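Local coordinates for protein NAD(P)H-FMN oxidoreductase (Bacillus subtilis, PDB 5LVA) that binds flavin mononucleotide and probably reduces it with NAD(P)H, as a flavin reductase of the flavodoxin-like fold, at residues L4-H9 / T32-Y37. Residues are numbered along the deposited sequence; the frame is centred on the assembly and turned at random.
With FMN (flavin mononucleotide), chain C.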
loop_
_atom_site.group_PDB
_atom_site.type_symbol
_atom_site.label_atom_id
_atom_site.label_comp_id
_atom_site.label_asym_id
_atom_site.label_seq_id
_atom_site.Cartn_x
_atom_site.Cartn_y
_atom_site.Cartn_z
ATOM N N LEU A 4 3.512 -0.763 9.699
ATOM C CA LEU A 4 4.292 -1.486 8.710
ATOM C C LEU A 4 3.963 -0.975 7.306
ATOM O O LEU A 4 2.825 -1.063 6.872
ATOM C CB LEU A 4 4.018 -2.982 8.828
ATOM C CG LEU A 4 4.753 -3.953 7.911
ATOM C CD1 LEU A 4 6.249 -3.956 8.180
ATOM C CD2 LEU A 4 4.189 -5.334 8.087
ATOM N N VAL A 5 4.942 -0.403 6.613
ATOM C CA VAL A 5 4.724 0.078 5.255
ATOM C C VAL A 5 5.390 -0.858 4.279
ATOM O O VAL A 5 6.614 -0.886 4.170
ATOM C CB VAL A 5 5.280 1.505 5.007
ATOM C CG1 VAL A 5 4.990 1.947 3.585
ATOM C CG2 VAL A 5 4.711 2.510 5.992
ATOM N N LEU A 6 4.583 -1.623 3.562
ATOM C CA LEU A 6 5.105 -2.513 2.549
ATOM C C LEU A 6 5.095 -1.827 1.192
ATOM O O LEU A 6 4.045 -1.662 0.599
ATOM C CB LEU A 6 4.290 -3.798 2.519
ATOM C CG LEU A 6 4.093 -4.433 3.898
ATOM C CD1 LEU A 6 3.197 -5.645 3.822
ATOM C CD2 LEU A 6 5.429 -4.816 4.456
ATOM N N ALA A 7 6.266 -1.420 0.704
ATOM C CA ALA A 7 6.340 -0.708 -0.569
ATOM C C ALA A 7 6.612 -1.665 -1.706
ATOM O O ALA A 7 7.521 -2.477 -1.631
ATOM C CB ALA A 7 7.388 0.368 -0.518
ATOM N N PHE A 8 5.804 -1.572 -2.758
ATOM C CA PHE A 8 5.947 -2.447 -3.909
ATOM C C PHE A 8 6.192 -1.655 -5.188
ATOM O O PHE A 8 5.260 -1.255 -5.879
ATOM C CB PHE A 8 4.712 -3.330 -4.089
ATOM C CG PHE A 8 4.490 -4.332 -2.983
ATOM C CD1 PHE A 8 3.838 -3.968 -1.818
ATOM C CD2 PHE A 8 4.882 -5.648 -3.139
ATOM C CE1 PHE A 8 3.606 -4.884 -0.817
ATOM C CE2 PHE A 8 4.652 -6.570 -2.135
ATOM C CZ PHE A 8 4.017 -6.186 -0.970
ATOM N N HIS A 9 7.458 -1.444 -5.494
ATOM C CA HIS A 9 7.866 -0.763 -6.691
ATOM C C HIS A 9 9.054 -1.512 -7.279
ATOM O O HIS A 9 10.009 -1.801 -6.580
ATOM C CB HIS A 9 8.221 0.681 -6.386
ATOM C CG HIS A 9 8.397 1.523 -7.604
ATOM N ND1 HIS A 9 9.293 1.208 -8.603
ATOM C CD2 HIS A 9 7.795 2.667 -7.988
ATOM C CE1 HIS A 9 9.233 2.122 -9.548
ATOM N NE2 HIS A 9 8.330 3.020 -9.202
ATOM N N THR A 32 7.996 1.057 10.215
ATOM C CA THR A 32 8.872 0.078 9.600
ATOM C C THR A 32 8.668 0.126 8.090
ATOM O O THR A 32 7.674 -0.385 7.593
ATOM C CB THR A 32 8.566 -1.325 10.107
ATOM O OG1 THR A 32 8.479 -1.302 11.529
ATOM C CG2 THR A 32 9.604 -2.314 9.668
ATOM N N LEU A 33 9.577 0.749 7.354
ATOM C CA LEU A 33 9.421 0.786 5.907
ATOM C C LEU A 33 10.215 -0.341 5.288
ATOM O O LEU A 33 11.288 -0.671 5.751
ATOM C CB LEU A 33 9.841 2.136 5.327
ATOM C CG LEU A 33 9.470 2.286 3.848
ATOM C CD1 LEU A 33 8.908 3.661 3.570
ATOM C CD2 LEU A 33 10.655 2.039 2.950
ATOM N N ARG A 34 9.651 -0.958 4.263
ATOM C CA ARG A 34 10.301 -2.056 3.578
ATOM C C ARG A 34 10.131 -1.901 2.076
ATOM O O ARG A 34 9.107 -1.435 1.599
ATOM C CB ARG A 34 9.746 -3.397 4.042
ATOM C CG ARG A 34 10.043 -3.725 5.476
ATOM C CD ARG A 34 9.468 -5.075 5.867
ATOM N NE ARG A 34 10.117 -6.168 5.159
ATOM C CZ ARG A 34 9.485 -7.233 4.682
ATOM N NH1 ARG A 34 8.178 -7.346 4.835
ATOM N NH2 ARG A 34 10.154 -8.178 4.043
ATOM N N ASP A 35 11.168 -2.290 1.349
ATOM C CA ASP A 35 11.206 -2.261 -0.096
ATOM C C ASP A 35 11.215 -3.697 -0.549
ATOM O O ASP A 35 12.272 -4.340 -0.595
ATOM C CB ASP A 35 12.451 -1.512 -0.576
ATOM C CG ASP A 35 12.576 -1.457 -2.082
ATOM O OD1 ASP A 35 11.876 -2.181 -2.803
ATOM O OD2 ASP A 35 13.410 -0.676 -2.551
ATOM N N LEU A 36 10.048 -4.215 -0.894
ATOM C CA LEU A 36 9.932 -5.648 -1.097
ATOM C C LEU A 36 10.611 -6.171 -2.353
ATOM O O LEU A 36 11.160 -7.259 -2.326
ATOM C CB LEU A 36 8.467 -6.049 -1.086
ATOM C CG LEU A 36 8.102 -6.223 0.383
ATOM C CD1 LEU A 36 7.304 -5.041 0.894
ATOM C CD2 LEU A 36 7.415 -7.519 0.613
ATOM N N TYR A 37 10.598 -5.406 -3.438
ATOM C CA TYR A 37 11.297 -5.822 -4.646
ATOM C C TYR A 37 12.796 -5.887 -4.400
ATOM O O TYR A 37 13.501 -6.700 -4.982
ATOM C CB TYR A 37 10.997 -4.877 -5.808
ATOM C CG TYR A 37 9.821 -5.292 -6.651
ATOM C CD1 TYR A 37 9.963 -6.242 -7.637
ATOM C CD2 TYR A 37 8.572 -4.736 -6.456
ATOM C CE1 TYR A 37 8.905 -6.628 -8.405
ATOM C CE2 TYR A 37 7.502 -5.116 -7.229
ATOM C CZ TYR A 37 7.671 -6.063 -8.197
ATOM O OH TYR A 37 6.606 -6.443 -8.965
HETATM N N1 FMN C . -1.439 5.479 -14.100
HETATM C C2 FMN C . -2.810 5.521 -13.945
HETATM O O2 FMN C . -3.361 6.554 -13.578
HETATM N N3 FMN C . -3.579 4.411 -14.188
HETATM C C4 FMN C . -3.000 3.245 -14.600
HETATM O O4 FMN C . -3.725 2.278 -14.800
HETATM C C4A FMN C . -1.612 3.191 -14.767
HETATM N N5 FMN C . -1.002 2.033 -15.176
HETATM C C5A FMN C . 0.361 1.971 -15.339
HETATM C C6 FMN C . 0.943 0.782 -15.751
HETATM C C7 FMN C . 2.307 0.674 -15.912
HETATM C C7M FMN C . 2.902 -0.633 -16.359
HETATM C C8 FMN C . 3.103 1.795 -15.662
HETATM C C8M FMN C . 4.592 1.729 -15.820
HETATM C C9 FMN C . 2.515 2.985 -15.252
HETATM C C9A FMN C . 1.145 3.080 -15.078
HETATM N N10 FMN C . 0.544 4.265 -14.672
HETATM C C10 FMN C . -0.833 4.313 -14.513
HETATM C "C1'" FMN C . 1.378 5.471 -14.344
HETATM C "C2'" FMN C . 1.819 5.218 -12.880
HETATM O "O2'" FMN C . 0.696 5.093 -12.014
HETATM C "C3'" FMN C . 2.876 6.179 -12.311
HETATM O "O3'" FMN C . 4.030 5.955 -13.082
HETATM C "C4'" FMN C . 3.148 5.887 -10.822
HETATM O "O4'" FMN C . 1.940 5.969 -10.131
HETATM C "C5'" FMN C . 4.083 6.785 -10.023
HETATM O "O5'" FMN C . 5.415 6.496 -10.351
HETATM P P FMN C . 6.682 6.349 -9.367
HETATM O O1P FMN C . 7.362 5.151 -9.920
HETATM O O2P FMN C . 7.501 7.591 -9.472
HETATM O O3P FMN C . 6.417 6.073 -7.930
HETATM O O HOH W 1 9.573 -2.586 -3.483
HETATM O O HOH W 2 12.514 -1.667 -5.569
#
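Strands 4-7 and 32-35 are the parallel pair of the first beta-alpha-beta unit of the flavodoxin-like fold, joined through helix 17-23. Strand 32-35 lies at the sheet edge. Val5 N donates to Thr32 O (2.9 Å), and Val5 O accepts a hydrogen bond from Arg34 N. Ala7 N donates to Arg34 O (3.0 Å). The pairing runs on past the strand end, where Leu36 N gives Ala7 O a nearly straight bond (170°).

On the face of Leu4 and Leu6, Leu6 and Arg34 lie side by side and point the same way. Leu6 CD2 packs on Arg34 NH1 at 3.8 Å. The guanidinium is gripped by salt bridges to Glu50 and Glu39. Leu36, at the start of helix 36-39, reaches back with CD1 to Leu6 CB. The same methyl sits over one face of the Phe8 ring, offset toward the rim, a CH-pi contact 4.2 Å from the centroid. Phe8 CG stands anti to its carbonyl carbon (chi1 -66°), which turns that face to Leu36. An alanine here would remove the ring, and the methyls of Leu36 would probably lose their apolar support and be freer to turn.

Asp35 is the N-cap of helix 36-39, its OD1 accepting from Gln38 N. Water 2 links Asp35 OD1 to His9 O. Beyond the strand, His9 NE2 donates to phosphate oxygen O1P of flavin mononucleotide, which lies at the imidazole edge near its plane.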